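Local atomic coordinates of Isomerase/lactonizing enzyme (Agrobacterium fabrum str. C58, PDB entry 2NQL), a protein that belongs to the enolase superfamily, pairing an alpha/beta capping domain with a TIM-barrel-like domain in which a sodium ion is bound. Residues A[116-119]-A[120-123]; A[294-297]-A[298-302]; A[83-86]-A[87-91]; A[129-132]-A[133-136]. All blocks are in the same frame, centred on the assembly; numbering follows the deposited sequence.

All four contacts are local, each joining neighbouring turns of one helix, and all are largely buried. Contacts 1 and 4 lie on the same helix, 117-138, at its start and near its end. Contact 3 sits on helix 75-90 of the same N-terminal domain and packs on contact 1 through Leu86; its centre is farthest from that of the chain, about 25 Å. Contact 2 opens helix 295-308 in the barrel-like domain and touches contacts 1 and 4. The chemistry of the four differs: contact 1 shares a carboxylate with the second subunit, contact 2 lays a threonine methyl over a guanidinium face beside a water bridge, contact 3 joins apolar packing to a backbone water, and contact 4 has an amide-carboxylate bond.

Contact 1: residues A[116-119]-A[120-123]; sequences GGFY and VDAL
Gly117 O, at the start of helix 117-138, is gripped by two donors: Asp121 N one turn on, at 3.1 Å, and Arg269 NE. The Asp121 side chain lies alongside the Phe118 ring, pointing the same way. Asp121 OD2 is 4.0 Å from Phe118 CD1, and the ring and carboxylate planes are nearly perpendicular, 87° apart. Asp121 CG turns back beside its own backbone N (chi1 -82°), which brings the group over the first turn of the helix. There OD1 is hydrogen-bonded to His292 ND1, and OD2 to Tyr114 OH of the second subunit.

Tyr119, next to Phe118, sends its ring out at an angle to Leu123, whose CD1 branch meets Tyr119 CE2 at 3.8 Å. The Tyr119 hydroxyl is bonded to Leu105 O, which fixes the far end of the ring against helix 98-109. The CG2 branch of Val120 lies 3.7 Å from Gly116 CA, and Val120 N gives a nearly straight bond of 3.0 Å to Gly116 O.

The Asp121 carboxylate and the Phe118 ring, which stacks on it, thus both meet Tyr114 of the second subunit, while Tyr119 and Leu123 pack against helices of their own chain. With a histidine and a tyrosine hydroxyl on its two oxygens, the buried carboxylate links the barrel-like domain to the dimer interface.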
loop_
_atom_site.group_PDB
_atom_site.type_symbol
_atom_site.label_atom_id
_atom_site.label_comp_id
_atom_site.label_asym_id
_atom_site.label_seq_id
_atom_site.Cartn_x
_atom_site.Cartn_y
_atom_site.Cartn_z
ATOM N N GLY A 116 3.094 0.549 2.276
ATOM C CA GLY A 116 2.626 1.914 1.986
ATOM C C GLY A 116 1.180 2.094 2.370
ATOM O O GLY A 116 0.746 1.618 3.422
ATOM N N GLY A 117 0.430 2.781 1.505
ATOM C CA GLY A 117 -1.024 2.918 1.664
ATOM C C GLY A 117 -1.519 3.271 3.054
ATOM O O GLY A 117 -0.960 4.156 3.721
ATOM N N PHE A 118 -2.545 2.548 3.517
ATOM C CA PHE A 118 -3.120 2.776 4.840
ATOM C C PHE A 118 -2.211 2.348 5.978
ATOM O O PHE A 118 -2.282 2.908 7.055
ATOM C CB PHE A 118 -4.468 2.062 4.977
ATOM C CG PHE A 118 -5.526 2.639 4.066
ATOM C CD1 PHE A 118 -6.154 3.830 4.396
ATOM C CD2 PHE A 118 -5.858 1.986 2.863
ATOM C CE1 PHE A 118 -7.132 4.388 3.542
ATOM C CE2 PHE A 118 -6.827 2.524 2.013
ATOM C CZ PHE A 118 -7.454 3.741 2.353
ATOM N N TYR A 119 -1.395 1.325 5.752
ATOM C CA TYR A 119 -0.492 0.874 6.805
ATOM C C TYR A 119 0.483 1.985 7.200
ATOM O O TYR A 119 0.598 2.298 8.385
ATOM C CB TYR A 119 0.300 -0.365 6.383
ATOM C CG TYR A 119 0.953 -1.057 7.565
ATOM C CD1 TYR A 119 0.186 -1.715 8.503
ATOM C CD2 TYR A 119 2.359 -1.066 7.721
ATOM C CE1 TYR A 119 0.775 -2.384 9.595
ATOM C CE2 TYR A 119 2.966 -1.718 8.822
ATOM C CZ TYR A 119 2.162 -2.384 9.737
ATOM O OH TYR A 119 2.685 -3.049 10.826
ATOM N N VAL A 120 1.123 2.601 6.206
ATOM C CA VAL A 120 2.027 3.708 6.500
ATOM C C VAL A 120 1.293 4.966 6.960
ATOM O O VAL A 120 1.821 5.704 7.786
ATOM C CB VAL A 120 3.161 3.925 5.448
ATOM C CG1 VAL A 120 4.132 5.096 5.865
ATOM C CG2 VAL A 120 4.002 2.628 5.327
ATOM N N ASP A 121 0.052 5.177 6.501
ATOM C CA ASP A 121 -0.762 6.282 7.055
ATOM C C ASP A 121 -0.836 6.103 8.578
ATOM O O ASP A 121 -0.607 7.050 9.350
ATOM C CB ASP A 121 -2.205 6.256 6.519
ATOM C CG ASP A 121 -2.369 6.888 5.148
ATOM O OD1 ASP A 121 -1.411 7.436 4.567
ATOM O OD2 ASP A 121 -3.515 6.771 4.635
ATOM N N ALA A 122 -1.160 4.880 9.002
ATOM C CA ALA A 122 -1.295 4.574 10.423
ATOM C C ALA A 122 0.007 4.804 11.174
ATOM O O ALA A 122 0.001 5.408 12.256
ATOM C CB ALA A 122 -1.806 3.135 10.640
ATOM N N LEU A 123 1.107 4.322 10.597
ATOM C CA LEU A 123 2.427 4.492 11.193
ATOM C C LEU A 123 2.791 5.961 11.302
ATOM O O LEU A 123 3.409 6.364 12.275
ATOM C CB LEU A 123 3.490 3.739 10.428
ATOM C CG LEU A 123 3.347 2.206 10.271
ATOM C CD1 LEU A 123 4.618 1.619 9.599
ATOM C CD2 LEU A 123 3.042 1.522 11.615
#

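Contact 2: residues A[294-297]-A[298-302]; sequences GITN and FIRIG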
loop_
_atom_site.group_PDB
_atom_site.type_symbol
_atom_site.label_atom_id
_atom_site.label_comp_id
_atom_site.label_asym_id
_atom_site.label_seq_id
_atom_site.Cartn_x
_atom_site.Cartn_y
_atom_site.Cartn_z
ATOM N N GLY A 294 4.894 10.560 8.123
ATOM C CA GLY A 294 5.396 10.616 9.497
ATOM C C GLY A 294 6.795 11.215 9.459
ATOM O O GLY A 294 7.397 11.311 8.389
ATOM N N ILE A 295 7.288 11.628 10.623
ATOM C CA ILE A 295 8.544 12.376 10.719
ATOM C C ILE A 295 9.755 11.518 10.333
ATOM O O ILE A 295 10.611 11.951 9.562
ATOM C CB ILE A 295 8.715 12.994 12.129
ATOM C CG1 ILE A 295 7.737 14.173 12.297
ATOM C CG2 ILE A 295 10.199 13.479 12.370
ATOM C CD1 ILE A 295 7.435 14.513 13.724
ATOM N N THR A 296 9.826 10.310 10.873
ATOM C CA THR A 296 10.929 9.381 10.509
ATOM C C THR A 296 11.101 9.229 8.985
ATOM O O THR A 296 12.212 9.394 8.468
ATOM C CB THR A 296 10.733 8.020 11.180
ATOM O OG1 THR A 296 10.715 8.191 12.599
ATOM C CG2 THR A 296 11.831 7.006 10.759
ATOM N N ASN A 297 10.002 8.958 8.266
ATOM C CA ASN A 297 10.037 8.856 6.800
ATOM C C ASN A 297 10.405 10.127 6.077
ATOM O O ASN A 297 11.133 10.104 5.092
ATOM C CB ASN A 297 8.698 8.319 6.251
ATOM C CG ASN A 297 8.604 6.797 6.348
ATOM O OD1 ASN A 297 9.581 6.093 6.082
ATOM N ND2 ASN A 297 7.423 6.289 6.701
ATOM N N PHE A 298 9.869 11.238 6.572
ATOM C CA PHE A 298 10.067 12.546 5.961
ATOM C C PHE A 298 11.562 12.895 6.063
ATOM O O PHE A 298 12.155 13.312 5.068
ATOM C CB PHE A 298 9.213 13.527 6.748
ATOM C CG PHE A 298 8.797 14.758 6.014
ATOM C CD1 PHE A 298 7.520 14.846 5.438
ATOM C CD2 PHE A 298 9.629 15.885 6.014
ATOM C CE1 PHE A 298 7.097 16.027 4.834
ATOM C CE2 PHE A 298 9.225 17.070 5.395
ATOM C CZ PHE A 298 7.962 17.142 4.811
ATOM N N ILE A 299 12.171 12.675 7.236
ATOM C CA ILE A 299 13.587 12.971 7.492
ATOM C C ILE A 299 14.505 12.147 6.560
ATOM O O ILE A 299 15.479 12.644 6.000
ATOM C CB ILE A 299 13.921 12.735 9.017
ATOM C CG1 ILE A 299 13.399 13.895 9.882
ATOM C CG2 ILE A 299 15.403 12.524 9.271
ATOM C CD1 ILE A 299 13.663 15.290 9.308
ATOM N N ARG A 300 14.173 10.872 6.392
ATOM C CA ARG A 300 14.931 9.998 5.467
ATOM C C ARG A 300 14.785 10.374 3.993
ATOM O O ARG A 300 15.757 10.315 3.247
ATOM C CB ARG A 300 14.572 8.523 5.689
ATOM C CG ARG A 300 14.861 8.061 7.102
ATOM C CD ARG A 300 14.280 6.668 7.390
ATOM N NE ARG A 300 14.732 6.190 8.699
ATOM C CZ ARG A 300 14.287 5.096 9.316
ATOM N NH1 ARG A 300 13.326 4.362 8.760
ATOM N NH2 ARG A 300 14.778 4.759 10.513
ATOM N N ILE A 301 13.583 10.777 3.569
ATOM C CA ILE A 301 13.385 11.315 2.226
ATOM C C ILE A 301 14.216 12.611 2.015
ATOM O O ILE A 301 14.848 12.808 0.955
ATOM C CB ILE A 301 11.877 11.513 1.916
ATOM C CG1 ILE A 301 11.219 10.147 1.642
ATOM C CG2 ILE A 301 11.668 12.464 0.764
ATOM C CD1 ILE A 301 9.698 10.143 1.806
ATOM N N GLY A 302 14.196 13.478 3.019
ATOM C CA GLY A 302 14.998 14.707 3.010
ATOM C C GLY A 302 16.497 14.435 2.874
ATOM O O GLY A 302 17.172 15.084 2.070
HETATM O O HOH W 1 11.753 4.546 6.314
#
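Helix 295-308, one of the helices of the barrel-like domain of this enolase-superfamily protein, starts here with Gly294 at its N-cap position. Gly294 has a positive phi of 88° and also ends the short helix 290-293, so a single residue turns the chain from one helix into the next. Gly294 O then accepts the first bond across the turn, from Phe298 N at 3.1 Å, and Ile299 N follows with a shorter bond of 2.9 Å to Ile295 O.

The side chains of Thr296 and Arg300 run side by side in the same direction. The methyl CG2 of Thr296 sits over the centre of one face of the Arg300 guanidinium, 3.4 Å from Arg300 CZ. Arg300 CG lies beside its own backbone N (chi1 -59°), which leads the chain back toward Thr296, and the extended run from CG to NE carries the guanidinium over the methyl. The other branch of Thr296, OG1, is bonded to Asp127 and also to Ser99 and Trp131, whereas Arg300 NH1 forms a salt bridge with Asp103. Both aspartates belong to the N-terminal domain, so this helix face is a joint between the two domains.

Ile295 and Ile299 lie side by side, pointing the same way, with Ile295 CG2 4.1 Å from Ile299 CG1. Asn297 ND2 is held by Tyr102 OH and Lys293 O. Its other amide atom, Asn297 OD1, accepts from a water at 2.7 Å, and that water lies in the guanidinium plane and accepts from Arg300 NH1 at 2.9 Å.

Contact 3: residues A[83-86]-A[87-91]; sequences NDLL and AGFVI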
loop_
_atom_site.group_PDB
_atom_site.type_symbol
_atom_site.label_atom_id
_atom_site.label_comp_id
_atom_site.label_asym_id
_atom_site.label_seq_id
_atom_site.Cartn_x
_atom_site.Cartn_y
_atom_site.Cartn_z
ATOM N N ASN A 83 -6.084 0.110 16.456
ATOM C CA ASN A 83 -6.766 -0.523 17.599
ATOM C C ASN A 83 -6.516 -2.046 17.684
ATOM O O ASN A 83 -6.327 -2.591 18.791
ATOM C CB ASN A 83 -8.269 -0.266 17.582
ATOM C CG ASN A 83 -8.604 1.198 17.897
ATOM O OD1 ASN A 83 -7.977 1.819 18.767
ATOM N ND2 ASN A 83 -9.575 1.746 17.179
ATOM N N ASP A 84 -6.513 -2.708 16.531
ATOM C CA ASP A 84 -6.367 -4.182 16.520
ATOM C C ASP A 84 -4.924 -4.619 16.686
ATOM O O ASP A 84 -4.644 -5.598 17.382
ATOM C CB ASP A 84 -6.940 -4.813 15.235
ATOM C CG ASP A 84 -6.786 -6.358 15.223
ATOM O OD1 ASP A 84 -7.381 -7.021 16.082
ATOM O OD2 ASP A 84 -6.032 -6.877 14.382
ATOM N N LEU A 85 -4.020 -3.917 16.011
ATOM C CA LEU A 85 -2.650 -4.368 15.837
ATOM C C LEU A 85 -1.603 -3.443 16.443
ATOM O O LEU A 85 -0.775 -3.876 17.241
ATOM C CB LEU A 85 -2.332 -4.612 14.356
ATOM C CG LEU A 85 -0.858 -4.877 13.991
ATOM C CD1 LEU A 85 -0.338 -6.244 14.529
ATOM C CD2 LEU A 85 -0.561 -4.716 12.485
ATOM N N LEU A 86 -1.597 -2.175 16.038
ATOM C CA LEU A 86 -0.367 -1.398 16.198
ATOM C C LEU A 86 -0.211 -0.833 17.610
ATOM O O LEU A 86 0.901 -0.766 18.130
ATOM C CB LEU A 86 -0.313 -0.265 15.167
ATOM C CG LEU A 86 -0.212 -0.696 13.718
ATOM C CD1 LEU A 86 -0.618 0.489 12.820
ATOM C CD2 LEU A 86 1.227 -1.159 13.406
ATOM N N ALA A 87 -1.328 -0.436 18.221
ATOM C CA ALA A 87 -1.301 0.154 19.567
ATOM C C ALA A 87 -0.638 -0.794 20.572
ATOM O O ALA A 87 0.130 -0.364 21.410
ATOM C CB ALA A 87 -2.672 0.506 20.044
ATOM N N GLY A 88 -0.943 -2.082 20.456
ATOM C CA GLY A 88 -0.381 -3.107 21.350
ATOM C C GLY A 88 1.130 -3.182 21.331
ATOM O O GLY A 88 1.742 -3.557 22.340
ATOM N N PHE A 89 1.731 -2.865 20.189
ATOM C CA PHE A 89 3.180 -2.870 20.025
ATOM C C PHE A 89 3.862 -1.519 20.274
ATOM O O PHE A 89 5.088 -1.404 20.233
ATOM C CB PHE A 89 3.552 -3.434 18.662
ATOM C CG PHE A 89 3.212 -4.893 18.530
ATOM C CD1 PHE A 89 4.034 -5.854 19.124
ATOM C CD2 PHE A 89 2.059 -5.304 17.881
ATOM C CE1 PHE A 89 3.727 -7.207 19.036
ATOM C CE2 PHE A 89 1.731 -6.648 17.794
ATOM C CZ PHE A 89 2.574 -7.608 18.378
ATOM N N VAL A 90 3.050 -0.508 20.529
ATOM C CA VAL A 90 3.553 0.797 20.989
ATOM C C VAL A 90 3.478 0.907 22.508
ATOM O O VAL A 90 4.419 1.397 23.134
ATOM C CB VAL A 90 2.804 1.971 20.288
ATOM C CG1 VAL A 90 3.256 3.337 20.880
ATOM C CG2 VAL A 90 3.108 1.914 18.814
ATOM N N ILE A 91 2.363 0.464 23.089
ATOM C CA ILE A 91 2.160 0.480 24.533
ATOM C C ILE A 91 3.282 -0.305 25.247
ATOM O O ILE A 91 3.623 -1.438 24.856
ATOM C CB ILE A 91 0.745 -0.058 24.896
ATOM C CG1 ILE A 91 -0.342 0.976 24.540
ATOM C CG2 ILE A 91 0.653 -0.434 26.383
ATOM C CD1 ILE A 91 -1.734 0.370 24.318
HETATM O O HOH W 2 -3.405 -3.367 19.531
#
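Leu85 and Phe89 make the close side of this turn near the end of helix 75-90, whereas the polar link from Asn83 to Gly88 runs through a water. The two apolar side chains meet at an angle, Leu85 CD1 lying 3.9 Å from Phe89 CE2. The leucine carbonyl comes closer still: Leu85 O approaches the edge of the Phe89 ring, near its plane, at 3.2 Å from Phe89 CD2. The ring reaches it because Phe89 CG lies beside its own backbone N (chi1 -67°), which carries the ring back over the preceding turn. Leu86 points away from the following residues and packs on Tyr119, Ala122 and Leu123 of helix 117-138, while Val90 meets Leu105 of helix 98-109.

The backbone is looser. A wider pi-type turn lies at 83-86, and the helix beyond it is only weakly bonded. Leu86 O accepts from Phe89 N at 3.1 Å, with the donor well above the carbonyl plane, and its second bond, from Val90 N, is weak. Where the turn opens, a water enters the backbone network: it donates to Asn83 O at 3.1 Å and accepts from Gly88 N at 2.9 Å. The second subunit reaches both parts: its Tyr36 packs on Leu85 and bonds Asp84 OD2, and its Asn32 packs on Phe89 and bonds Gly88 O.

Apolar contacts to the neighbouring helices and to the second subunit therefore cover one part of the turn, while a water bridges backbone groups that the widened helix does not join directly.

Contact 4: residues A[129-132]-A[133-136]; sequences ALWD and IAGQ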
loop_
_atom_site.group_PDB
_atom_site.type_symbol
_atom_site.label_atom_id
_atom_site.label_comp_id
_atom_site.label_asym_id
_atom_site.label_seq_id
_atom_site.Cartn_x
_atom_site.Cartn_y
_atom_site.Cartn_z
ATOM N N ALA A 129 2.958 11.369 16.929
ATOM C CA ALA A 129 2.633 11.416 18.354
ATOM C C ALA A 129 3.834 11.048 19.240
ATOM O O ALA A 129 4.063 11.677 20.270
ATOM C CB ALA A 129 1.456 10.556 18.661
ATOM N N LEU A 130 4.586 10.024 18.839
ATOM C CA LEU A 130 5.775 9.623 19.592
ATOM C C LEU A 130 6.890 10.683 19.561
ATOM O O LEU A 130 7.510 10.943 20.603
ATOM C CB LEU A 130 6.314 8.260 19.095
ATOM C CG LEU A 130 7.143 7.464 20.111
ATOM C CD1 LEU A 130 6.368 7.087 21.374
ATOM C CD2 LEU A 130 7.659 6.209 19.443
ATOM N N TRP A 131 7.139 11.300 18.404
ATOM C CA TRP A 131 8.089 12.433 18.363
ATOM C C TRP A 131 7.625 13.644 19.184
ATOM O O TRP A 131 8.463 14.344 19.783
ATOM C CB TRP A 131 8.390 12.887 16.936
ATOM C CG TRP A 131 9.404 12.059 16.202
ATOM C CD1 TRP A 131 9.164 11.116 15.209
ATOM C CD2 TRP A 131 10.819 12.079 16.399
ATOM N NE1 TRP A 131 10.368 10.586 14.760
ATOM C CE2 TRP A 131 11.391 11.144 15.484
ATOM C CE3 TRP A 131 11.673 12.805 17.256
ATOM C CZ2 TRP A 131 12.779 10.919 15.412
ATOM C CZ3 TRP A 131 13.054 12.577 17.173
ATOM C CH2 TRP A 131 13.583 11.631 16.273
ATOM N N ASP A 132 6.311 13.880 19.212
ATOM C CA ASP A 132 5.715 14.952 20.060
ATOM C C ASP A 132 6.059 14.672 21.529
ATOM O O ASP A 132 6.543 15.544 22.250
ATOM C CB ASP A 132 4.198 14.996 19.849
ATOM C CG ASP A 132 3.515 16.182 20.534
ATOM O OD1 ASP A 132 4.208 17.127 20.986
ATOM O OD2 ASP A 132 2.261 16.168 20.618
ATOM N N ILE A 133 5.821 13.442 21.965
ATOM C CA ILE A 133 6.176 13.008 23.328
ATOM C C ILE A 133 7.686 13.142 23.596
ATOM O O ILE A 133 8.081 13.694 24.641
ATOM C CB ILE A 133 5.644 11.570 23.622
ATOM C CG1 ILE A 133 4.112 11.591 23.734
ATOM C CG2 ILE A 133 6.223 11.029 24.938
ATOM C CD1 ILE A 133 3.457 10.201 23.643
ATOM N N ALA A 134 8.511 12.672 22.662
ATOM C CA ALA A 134 9.973 12.719 22.795
ATOM C C ALA A 134 10.414 14.163 23.055
ATOM O O ALA A 134 11.223 14.436 23.948
ATOM C CB ALA A 134 10.658 12.168 21.524
ATOM N N GLY A 135 9.838 15.087 22.295
ATOM C CA GLY A 135 10.219 16.500 22.409
ATOM C C GLY A 135 9.811 17.081 23.741
ATOM O O GLY A 135 10.637 17.705 24.416
ATOM N N GLN A 136 8.554 16.876 24.120
ATOM C CA GLN A 136 8.049 17.304 25.422
ATOM C C GLN A 136 8.870 16.790 26.598
ATOM O O GLN A 136 9.205 17.561 27.508
ATOM C CB GLN A 136 6.607 16.887 25.620
ATOM C CG GLN A 136 5.617 17.691 24.762
ATOM C CD GLN A 136 4.198 17.301 25.063
ATOM O OE1 GLN A 136 3.748 17.413 26.207
ATOM N NE2 GLN A 136 3.474 16.817 24.040
#
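The backbone of residues 129-136 is regular alpha-helix, with four successive bonds from Ile133, Ala134, Gly135 and Gln136 to the residues four earlier. The shortest, Ala134 N to Leu130 O, is 2.9 Å, and the straightest is Gln136 N to Asp132 O at 176°.

A side-chain bond doubles that last link. Gln136 NE2 donates to Asp132 OD1 over 3.2 Å, the acceptor lying near the amide plane. The donor in turn meets OD1 from above the carboxylate plane, and the two flat groups are turned 50° apart. Asp132 sends CG opposite its backbone N, while Gln136 CG lies beside its own (chi1 -72°), leading the extended chain back toward Asp132. Both ends have further partners: Asp132 OD1 accepts from Leu373 N and OD2 from Trp66 N, while Gln136 NE2 also donates to Val64 O.

Ala134 CB only loosely meets the Trp131 ring, 4.4 Å from Trp131 CE3, and the ring packs against Pro98 and Leu145. Ile133 turns to Met57 of strand 50-59. The arrangement is an i to i+4 side-chain bridge on a helix laid against the antiparallel sheet of the enolase-superfamily N-terminal domain.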